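Local coordinates for putative integron gene cassette protein (Uncultured bacterium, PDB 3FUY) that is of unknown function, encoded by a mobile integron gene cassette, and assembles from several copies of one mixed alpha/beta chain, at residues P90-C96 against V109-V115; F29-V35 against G54-D58; T104-M108 against H147-Q152. One frame throughout, in Å; residues are numbered along the deposited sequence.

Interaction 1 (P90-C96 against V109-V115)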
loop_
_atom_site.group_PDB
_atom_site.type_symbol
_atom_site.label_atom_id
_atom_site.label_comp_id
_atom_site.label_asym_id
_atom_site.label_seq_id
_atom_site.Cartn_x
_atom_site.Cartn_y
_atom_site.Cartn_z
ATOM N N PRO B 90 -4.902 -31.847 1.257
ATOM C CA PRO B 90 -5.273 -30.558 0.657
ATOM C C PRO B 90 -4.622 -29.348 1.346
ATOM O O PRO B 90 -4.157 -29.458 2.482
ATOM C CB PRO B 90 -6.785 -30.506 0.860
ATOM C CG PRO B 90 -7.049 -31.382 2.053
ATOM C CD PRO B 90 -5.990 -32.447 2.052
ATOM N N HIS B 91 -4.603 -28.216 0.646
ATOM C CA HIS B 91 -4.225 -26.930 1.226
ATOM C C HIS B 91 -5.487 -26.148 1.601
ATOM O O HIS B 91 -6.441 -26.075 0.812
ATOM C CB HIS B 91 -3.459 -26.079 0.210
ATOM C CG HIS B 91 -2.109 -26.606 -0.166
ATOM N ND1 HIS B 91 -0.964 -26.315 0.549
ATOM C CD2 HIS B 91 -1.707 -27.340 -1.231
ATOM C CE1 HIS B 91 0.076 -26.882 -0.035
ATOM N NE2 HIS B 91 -0.346 -27.505 -1.121
ATOM N N ILE B 92 -5.500 -25.547 2.787
ATOM C CA ILE B 92 -6.564 -24.622 3.147
ATOM C C ILE B 92 -5.921 -23.255 3.278
ATOM O O ILE B 92 -5.038 -23.065 4.109
ATOM C CB ILE B 92 -7.224 -24.982 4.495
ATOM C CG1 ILE B 92 -7.662 -26.442 4.525
ATOM C CG2 ILE B 92 -8.407 -24.094 4.746
ATOM C CD1 ILE B 92 -8.486 -26.787 5.762
ATOM N N ARG B 93 -6.348 -22.302 2.460
ATOM C CA ARG B 93 -5.680 -21.010 2.413
ATOM C C ARG B 93 -6.660 -19.875 2.623
ATOM O O ARG B 93 -7.729 -19.854 2.013
ATOM C CB ARG B 93 -4.974 -20.825 1.063
ATOM C CG ARG B 93 -4.054 -21.973 0.678
ATOM C CD ARG B 93 -2.900 -22.144 1.682
ATOM N NE ARG B 93 -2.111 -20.922 1.864
ATOM C CZ ARG B 93 -1.032 -20.853 2.643
ATOM N NH1 ARG B 93 -0.610 -21.935 3.284
ATOM N NH2 ARG B 93 -0.360 -19.715 2.770
ATOM N N ILE B 94 -6.308 -18.917 3.478
ATOM C CA ILE B 94 -7.198 -17.775 3.657
ATOM C C ILE B 94 -7.012 -16.807 2.479
ATOM O O ILE B 94 -5.917 -16.710 1.914
ATOM C CB ILE B 94 -6.960 -17.075 5.007
ATOM C CG1 ILE B 94 -8.111 -16.135 5.332
ATOM C CG2 ILE B 94 -5.612 -16.322 5.021
ATOM C CD1 ILE B 94 -8.121 -15.663 6.800
ATOM N N ARG B 95 -8.076 -16.108 2.089
ATOM C CA ARG B 95 -7.956 -15.113 1.023
ATOM C C ARG B 95 -8.348 -13.737 1.512
ATOM O O ARG B 95 -7.641 -12.749 1.286
ATOM C CB ARG B 95 -8.827 -15.492 -0.181
ATOM C CG ARG B 95 -8.458 -16.802 -0.823
ATOM C CD ARG B 95 -6.985 -16.852 -1.254
ATOM N NE ARG B 95 -6.703 -18.145 -1.864
ATOM C CZ ARG B 95 -5.531 -18.767 -1.837
ATOM N NH1 ARG B 95 -4.473 -18.222 -1.222
ATOM N NH2 ARG B 95 -5.422 -19.949 -2.423
ATOM N N CYS B 96 -9.488 -13.669 2.192
ATOM C CA CYS B 96 -10.055 -12.380 2.551
ATOM C C CYS B 96 -10.863 -12.509 3.833
ATOM O O CYS B 96 -11.508 -13.529 4.081
ATOM C CB CYS B 96 -10.948 -11.860 1.407
ATOM S SG CYS B 96 -11.894 -10.357 1.787
ATOM N N VAL B 109 -15.131 -15.006 6.264
ATOM C CA VAL B 109 -13.798 -15.450 5.870
ATOM C C VAL B 109 -13.833 -16.289 4.598
ATOM O O VAL B 109 -14.440 -17.357 4.581
ATOM C CB VAL B 109 -13.146 -16.301 6.973
ATOM C CG1 VAL B 109 -11.693 -16.633 6.569
ATOM C CG2 VAL B 109 -13.205 -15.563 8.314
ATOM N N TYR B 110 -13.187 -15.800 3.542
ATOM C CA TYR B 110 -13.078 -16.526 2.274
ATOM C C TYR B 110 -11.808 -17.355 2.249
ATOM O O TYR B 110 -10.702 -16.809 2.375
ATOM C CB TYR B 110 -13.039 -15.544 1.094
ATOM C CG TYR B 110 -14.294 -14.747 0.960
ATOM C CD1 TYR B 110 -14.450 -13.544 1.633
ATOM C CD2 TYR B 110 -15.356 -15.221 0.187
ATOM C CE1 TYR B 110 -15.625 -12.822 1.530
ATOM C CE2 TYR B 110 -16.519 -14.508 0.073
ATOM C CZ TYR B 110 -16.657 -13.314 0.739
ATOM O OH TYR B 110 -17.827 -12.609 0.602
ATOM N N VAL B 111 -11.962 -18.660 2.072
ATOM C CA VAL B 111 -10.843 -19.582 2.065
ATOM C C VAL B 111 -10.914 -20.369 0.771
ATOM O O VAL B 111 -11.991 -20.512 0.197
ATOM C CB VAL B 111 -10.903 -20.553 3.263
ATOM C CG1 VAL B 111 -10.948 -19.778 4.561
ATOM C CG2 VAL B 111 -12.149 -21.470 3.165
ATOM N N ASP B 112 -9.765 -20.833 0.295
ATOM C CA ASP B 112 -9.694 -21.742 -0.846
ATOM C C ASP B 112 -9.309 -23.102 -0.285
ATOM O O ASP B 112 -8.431 -23.185 0.579
ATOM C CB ASP B 112 -8.586 -21.327 -1.837
ATOM C CG ASP B 112 -8.980 -20.178 -2.769
ATOM O OD1 ASP B 112 -10.107 -19.650 -2.688
ATOM O OD2 ASP B 112 -8.129 -19.793 -3.607
ATOM N N LEU B 113 -9.952 -24.163 -0.766
ATOM C CA LEU B 113 -9.484 -25.519 -0.512
ATOM C C LEU B 113 -8.853 -26.025 -1.804
ATOM O O LEU B 113 -9.518 -26.105 -2.839
ATOM C CB LEU B 113 -10.624 -26.461 -0.095
ATOM C CG LEU B 113 -10.219 -27.920 0.159
ATOM C CD1 LEU B 113 -9.561 -28.079 1.524
ATOM C CD2 LEU B 113 -11.418 -28.867 0.042
ATOM N N ILE B 114 -7.571 -26.353 -1.749
ATOM C CA ILE B 114 -6.865 -26.825 -2.939
ATOM C C ILE B 114 -6.518 -28.304 -2.823
ATOM O O ILE B 114 -5.755 -28.692 -1.945
ATOM C CB ILE B 114 -5.581 -25.998 -3.210
ATOM C CG1 ILE B 114 -5.892 -24.498 -3.188
ATOM C CG2 ILE B 114 -4.966 -26.391 -4.546
ATOM C CD1 ILE B 114 -4.643 -23.602 -3.254
ATOM N N VAL B 115 -7.092 -29.127 -3.705
ATOM C CA VAL B 115 -6.755 -30.548 -3.762
ATOM C C VAL B 115 -5.965 -30.857 -5.029
ATOM O O VAL B 115 -5.956 -30.072 -5.970
ATOM C CB VAL B 115 -8.007 -31.467 -3.691
ATOM C CG1 VAL B 115 -8.739 -31.276 -2.372
ATOM C CG2 VAL B 115 -8.938 -31.200 -4.858
#

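Interaction 2 (F29-V35 against G54-D58)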
loop_
_atom_site.group_PDB
_atom_site.type_symbol
_atom_site.label_atom_id
_atom_site.label_comp_id
_atom_site.label_asym_id
_atom_site.label_seq_id
_atom_site.Cartn_x
_atom_site.Cartn_y
_atom_site.Cartn_z
ATOM N N PHE B 29 -2.743 0.183 3.624
ATOM C CA PHE B 29 -4.101 0.632 3.302
ATOM C C PHE B 29 -4.186 1.049 1.847
ATOM O O PHE B 29 -3.565 2.036 1.451
ATOM C CB PHE B 29 -4.507 1.812 4.181
ATOM C CG PHE B 29 -4.836 1.435 5.587
ATOM C CD1 PHE B 29 -6.156 1.439 6.029
ATOM C CD2 PHE B 29 -3.827 1.077 6.478
ATOM C CE1 PHE B 29 -6.470 1.103 7.318
ATOM C CE2 PHE B 29 -4.131 0.733 7.780
ATOM C CZ PHE B 29 -5.465 0.746 8.204
ATOM N N LEU B 30 -4.953 0.309 1.052
ATOM C CA LEU B 30 -5.207 0.711 -0.327
ATOM C C LEU B 30 -6.305 1.767 -0.332
ATOM O O LEU B 30 -6.344 2.648 -1.198
ATOM C CB LEU B 30 -5.604 -0.481 -1.188
ATOM C CG LEU B 30 -4.596 -1.629 -1.197
ATOM C CD1 LEU B 30 -5.105 -2.711 -2.117
ATOM C CD2 LEU B 30 -3.195 -1.163 -1.619
ATOM N N SER B 31 -7.193 1.672 0.651
ATOM C CA SER B 31 -8.147 2.732 0.945
ATOM C C SER B 31 -8.481 2.640 2.438
ATOM O O SER B 31 -7.957 1.773 3.142
ATOM C CB SER B 31 -9.400 2.592 0.071
ATOM O OG SER B 31 -10.327 1.671 0.630
ATOM N N PRO B 32 -9.325 3.541 2.944
ATOM C CA PRO B 32 -9.623 3.415 4.377
ATOM C C PRO B 32 -10.170 2.028 4.759
ATOM O O PRO B 32 -9.864 1.536 5.836
ATOM C CB PRO B 32 -10.684 4.498 4.602
ATOM C CG PRO B 32 -10.392 5.529 3.531
ATOM C CD PRO B 32 -9.966 4.727 2.335
ATOM N N SER B 33 -10.906 1.395 3.855
ATOM C CA SER B 33 -11.640 0.163 4.163
ATOM C C SER B 33 -11.104 -1.087 3.448
ATOM O O SER B 33 -11.719 -2.156 3.504
ATOM C CB SER B 33 -13.118 0.348 3.808
ATOM O OG SER B 33 -13.276 0.437 2.405
ATOM N N LEU B 34 -9.960 -0.953 2.774
ATOM C CA LEU B 34 -9.351 -2.083 2.063
ATOM C C LEU B 34 -7.863 -2.186 2.429
ATOM O O LEU B 34 -7.077 -1.263 2.180
ATOM C CB LEU B 34 -9.528 -1.949 0.550
ATOM C CG LEU B 34 -8.912 -3.040 -0.332
ATOM C CD1 LEU B 34 -9.653 -4.341 -0.174
ATOM C CD2 LEU B 34 -8.870 -2.613 -1.811
ATOM N N VAL B 35 -7.491 -3.310 3.023
ATOM C CA VAL B 35 -6.162 -3.465 3.618
ATOM C C VAL B 35 -5.511 -4.764 3.165
ATOM O O VAL B 35 -6.140 -5.817 3.169
ATOM C CB VAL B 35 -6.248 -3.434 5.161
ATOM C CG1 VAL B 35 -4.910 -3.832 5.798
ATOM C CG2 VAL B 35 -6.703 -2.047 5.645
ATOM N N GLY B 54 -18.045 0.319 4.747
ATOM C CA GLY B 54 -16.945 1.060 4.162
ATOM C C GLY B 54 -16.230 1.893 5.205
ATOM O O GLY B 54 -15.579 2.875 4.872
ATOM N N PHE B 55 -16.360 1.511 6.470
ATOM C CA PHE B 55 -15.726 2.250 7.550
ATOM C C PHE B 55 -14.223 1.931 7.532
ATOM O O PHE B 55 -13.826 0.864 7.066
ATOM C CB PHE B 55 -16.312 1.884 8.914
ATOM C CG PHE B 55 -17.761 2.305 9.112
ATOM C CD1 PHE B 55 -18.381 3.169 8.236
ATOM C CD2 PHE B 55 -18.468 1.862 10.218
ATOM C CE1 PHE B 55 -19.708 3.561 8.436
ATOM C CE2 PHE B 55 -19.791 2.243 10.427
ATOM C CZ PHE B 55 -20.410 3.095 9.532
ATOM N N PRO B 56 -13.394 2.866 8.018
ATOM C CA PRO B 56 -11.937 2.642 8.021
ATOM C C PRO B 56 -11.577 1.464 8.932
ATOM O O PRO B 56 -12.083 1.378 10.059
ATOM C CB PRO B 56 -11.364 3.940 8.620
ATOM C CG PRO B 56 -12.491 4.908 8.684
ATOM C CD PRO B 56 -13.774 4.131 8.665
ATOM N N ALA B 57 -10.724 0.567 8.450
ATOM C CA ALA B 57 -10.202 -0.497 9.299
ATOM C C ALA B 57 -9.414 0.038 10.498
ATOM O O ALA B 57 -8.565 0.931 10.361
ATOM C CB ALA B 57 -9.374 -1.462 8.489
ATOM N N ASP B 58 -9.711 -0.490 11.687
ATOM C CA ASP B 58 -8.972 -0.095 12.874
ATOM C C ASP B 58 -8.048 -1.206 13.381
ATOM O O ASP B 58 -7.963 -2.266 12.777
ATOM C CB ASP B 58 -9.897 0.456 13.970
ATOM C CG ASP B 58 -10.863 -0.578 14.509
ATOM O OD1 ASP B 58 -10.627 -1.799 14.342
ATOM O OD2 ASP B 58 -11.869 -0.161 15.109
#

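Interaction 3 (T104-M108 against H147-Q152)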
loop_
_atom_site.group_PDB
_atom_site.type_symbol
_atom_site.label_atom_id
_atom_site.label_comp_id
_atom_site.label_asym_id
_atom_site.label_seq_id
_atom_site.Cartn_x
_atom_site.Cartn_y
_atom_site.Cartn_z
ATOM N N THR B 104 -24.137 -5.276 14.176
ATOM C CA THR B 104 -23.293 -6.057 15.069
ATOM C C THR B 104 -21.968 -6.342 14.379
ATOM O O THR B 104 -21.799 -6.062 13.187
ATOM C CB THR B 104 -23.914 -7.400 15.399
ATOM O OG1 THR B 104 -24.340 -8.018 14.177
ATOM C CG2 THR B 104 -25.100 -7.222 16.341
ATOM N N TYR B 105 -21.045 -6.919 15.133
ATOM C CA TYR B 105 -19.720 -7.241 14.619
ATOM C C TYR B 105 -19.684 -8.648 14.014
ATOM O O TYR B 105 -19.750 -9.648 14.723
ATOM C CB TYR B 105 -18.698 -7.082 15.745
ATOM C CG TYR B 105 -17.271 -6.831 15.314
ATOM C CD1 TYR B 105 -16.954 -5.827 14.392
ATOM C CD2 TYR B 105 -16.239 -7.575 15.851
ATOM C CE1 TYR B 105 -15.634 -5.584 14.019
ATOM C CE2 TYR B 105 -14.922 -7.341 15.494
ATOM C CZ TYR B 105 -14.626 -6.350 14.572
ATOM O OH TYR B 105 -13.312 -6.141 14.224
ATOM N N ASN B 106 -19.606 -8.703 12.692
ATOM C CA ASN B 106 -19.562 -9.951 11.949
ATOM C C ASN B 106 -18.396 -10.001 10.959
ATOM O O ASN B 106 -17.898 -8.956 10.503
ATOM C CB ASN B 106 -20.866 -10.138 11.181
ATOM C CG ASN B 106 -22.076 -9.841 12.037
ATOM O OD1 ASN B 106 -22.469 -8.683 12.204
ATOM N ND2 ASN B 106 -22.641 -10.879 12.624
ATOM N N ALA B 107 -17.965 -11.214 10.627
ATOM C CA ALA B 107 -16.962 -11.385 9.590
ATOM C C ALA B 107 -17.267 -12.561 8.680
ATOM O O ALA B 107 -17.750 -13.611 9.122
ATOM C CB ALA B 107 -15.546 -11.530 10.202
HETATM N N MSE B 108 -16.966 -12.376 7.401
HETATM C CA MSE B 108 -17.011 -13.462 6.440
HETATM C C MSE B 108 -15.579 -13.788 5.987
HETATM O O MSE B 108 -14.893 -12.944 5.404
HETATM C CB MSE B 108 -17.889 -13.064 5.239
HETATM C CG MSE B 108 -17.936 -14.102 4.135
HETATM SE SE MSE B 108 -18.875 -15.742 4.637
HETATM C CE MSE B 108 -20.699 -15.030 4.784
ATOM N N HIS B 147 -13.051 -11.446 19.884
ATOM C CA HIS B 147 -13.268 -10.056 19.470
ATOM C C HIS B 147 -14.750 -9.688 19.477
ATOM O O HIS B 147 -15.135 -8.667 18.917
ATOM C CB HIS B 147 -12.674 -9.797 18.073
ATOM C CG HIS B 147 -11.174 -9.745 18.049
ATOM N ND1 HIS B 147 -10.391 -10.855 17.809
ATOM C CD2 HIS B 147 -10.313 -8.714 18.229
ATOM C CE1 HIS B 147 -9.114 -10.515 17.851
ATOM N NE2 HIS B 147 -9.037 -9.220 18.103
ATOM N N SER B 148 -15.581 -10.519 20.104
ATOM C CA SER B 148 -17.037 -10.362 20.033
ATOM C C SER B 148 -17.518 -10.332 18.588
ATOM O O SER B 148 -18.486 -9.653 18.267
ATOM C CB SER B 148 -17.501 -9.085 20.733
ATOM O OG SER B 148 -17.096 -9.081 22.083
ATOM N N CYS B 149 -16.832 -11.059 17.719
ATOM C CA CYS B 149 -17.212 -11.127 16.323
ATOM C C CYS B 149 -17.847 -12.488 16.043
ATOM O O CYS B 149 -17.367 -13.512 16.532
ATOM C CB CYS B 149 -15.982 -10.941 15.428
ATOM S SG CYS B 149 -16.350 -11.102 13.667
ATOM N N VAL B 150 -18.921 -12.494 15.262
ATOM C CA VAL B 150 -19.558 -13.748 14.859
ATOM C C VAL B 150 -19.105 -14.046 13.443
ATOM O O VAL B 150 -19.265 -13.215 12.562
ATOM C CB VAL B 150 -21.092 -13.651 14.866
ATOM C CG1 VAL B 150 -21.696 -14.917 14.285
ATOM C CG2 VAL B 150 -21.608 -13.394 16.283
ATOM N N THR B 151 -18.563 -15.239 13.232
ATOM C CA THR B 151 -17.864 -15.551 11.992
ATOM C C THR B 151 -18.611 -16.560 11.119
ATOM O O THR B 151 -19.230 -17.493 11.618
ATOM C CB THR B 151 -16.425 -16.062 12.309
ATOM O OG1 THR B 151 -15.724 -15.072 13.068
ATOM C CG2 THR B 151 -15.637 -16.368 11.045
ATOM N N GLN B 152 -18.571 -16.348 9.811
ATOM C CA GLN B 152 -18.999 -17.355 8.851
ATOM C C GLN B 152 -17.885 -17.508 7.833
ATOM O O GLN B 152 -17.005 -16.639 7.728
ATOM C CB GLN B 152 -20.274 -16.906 8.132
ATOM C CG GLN B 152 -21.430 -16.542 9.054
ATOM C CD GLN B 152 -21.958 -17.716 9.856
ATOM O OE1 GLN B 152 -21.848 -18.877 9.448
ATOM N NE2 GLN B 152 -22.551 -17.418 11.006
HETATM O O HOH W 1 -21.062 -9.781 17.191
#

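Interaction 1 (P90-C96 against V109-V115)
Arg95 grips Asp112 across the beta hairpin of strands 91-100 and 106-116. Both NE and NH2 of the arginine give hydrogen bonds to one oxygen, OD2. NE of Arg95 lies 2.8 Å from OD2 of Asp112 and meets it from above the carboxylate plane. NH2 reaches the same oxygen on its anti side, from the same face. The guanidinium and carboxylate planes stand 80° apart, while OD2 stays in the guanidinium plane.

A classic beta bulge turns the Arg95 side chain toward the partner strand, and a bend at chi2 (-56°) helps bring NE and NH2 to OD2. Arg95 and Cys96 both face Tyr110, so one extra residue is fitted into the antiparallel pairing. Arg95 N donates to Tyr110 O at 2.7 Å, and the bond from Cys96 N to the same oxygen is weak. Before the bulge the register is regular, with His91-Ile114 and Arg93-Asp112 as hydrogen-bonded pairs. CB of Arg93 lies against one face of the Arg95 guanidinium.

Asp170 takes salt bridges from Arg93 and Arg95, NH2 of Arg95 also bonds Pro169 O, and Arg158 forms a salt bridge with OD2 of Asp112. With an alanine at Arg95, the buried Asp112 carboxylate would probably keep Arg158 alone of its two arginine partners, and Asp170 would lose a charge mate.

The face with Ile92, Ile94, Val111 and Leu113 is apolar. Ile92, Ile94 and Leu113 pack on helices 59-79 and 121-138. CD1 of Ile94 touches CG1 of Val109 at 3.7 Å. Just before the strand, CB of Pro90 sits 3.7 Å from CD1 of Leu113, the two side chains lying side by side.

Interaction 2 (F29-V35 against G54-D58)
Ala57 O lies in plane at the edge of the Phe29 ring, 3.7 Å from CE1 of Phe29. The carbonyl oxygens of Ser31 and Pro32 also lie at the edge. The ring's C-H groups, slightly positive, are thus turned to carbonyl oxygens. One face of the ring carries CG2 of Val35, 3.5 Å above the plane and offset toward the rim.

The methyl of Ala57 rests against both apolar side chains. Its CB is 4.0 Å from CE1 of Phe29 and 3.9 Å from CG2 of Val35. The valine branch that does this stands beside its own backbone N, with CG1 anti to that N (chi1 170°). One branch therefore touches both the ring and the methyl.

A type I beta turn from Ser31 to Leu34 joins strands 25-29 and 34-39. OG of Ser31 accepts from Ser33 N, an ST turn within it. The turn presents Pro32 O to the loop 54-58, which leads into helix 59-79. Ala57 N donates to Pro32 O at 2.9 Å, tilted 28° from the carbonyl plane. CA of Pro56 adds a C-H contact to the same oxygen at 3.2 Å. The two proline rings meet through their CB atoms. CB of Ser33 lies 3.4 Å from Phe55 O. Asp58 then caps the helix, its OD1 taking the N-H of Asp61.

The second subunit covers this corner. Its Asp172 bonds OG of Ser33, and its Arg38 donates to Ala57 O. With one direct hydrogen bond between turn and loop, the rest of the join is apolar packing and carbon-to-carbonyl-oxygen contacts, and the polar groups Ser33 OG and Ala57 O turn to the neighbouring subunit for their bonds.

Interaction 3 (T104-M108 against H147-Q152)
Tyr105 and Cys149 meet because both side chains extend anti to their own backbone N, chi1 -157° in the tyrosine and 177° in the cysteine. The first swings the ring across to the segment 147-152. CD2 of Tyr105 lies 3.4 Å from CB of Cys149, obliquely to the ring. The second torsion carries SG to 4.7 Å from the ring centroid of Tyr105, an oblique sulfur-aromatic contact. It also sets SG 3.6 Å from CB of Ala107; the sulfur touches both the ring and the methyl. Leu64 of helix 59-79 packs on all three of these residues.

The backbone of His147 and Ser148 frames the same ring. His147 O approaches CD2 of Tyr105 obliquely, while Ser148 O lies in plane at the ring edge. The phenol OH itself is bonded to Asp61, which fixes the far end of the ring.

These groups belong to the N-terminal part of the two parallel strands of a beta-alpha-beta unit, strands 106-116 and 150-160 with helix 121-138 between them along the chain. Asn106, Ala107 and Met108 pair with Val150, Thr151 and Gln152. Val150 N donates to Tyr105 O at 3.0 Å, Ala107 N to Val150 O, and Gln152 N to Ala107 O at 2.9 Å. A water gives a hydrogen bond to Tyr105 O and another to Ser148 O, joining the two segments beside the Val150 N to Tyr105 O bond.

On the face of Asn106 and Val150, the bent chain of selenomethionine Met108 brings CE to 3.9 Å from CB of Gln152. Gln152 sends its amide NE2 to Asp142, and OG1 of Thr151 is bonded to Lys68.

Overall arrangement
Interactions 1 and 3 share strand 106-116, which pairs antiparallel with 91-100 and parallel with 150-160. They touch where Val109 meets Thr151 and Gln152, though their centres are 19 Å apart. Interaction 1 lies near the centre of the chain and buries a salt bridge on one face and aliphatic side chains on the other. Interaction 3, which pairs the outermost strand 150-160, is only partly buried and includes a bridging water. Interaction 2 is also buried, yet its centre is 18 Å from the chain centre. A turn and a loop meet there rather than paired strands, and a second subunit helps to cover them. No other chain touches interactions 1 and 3.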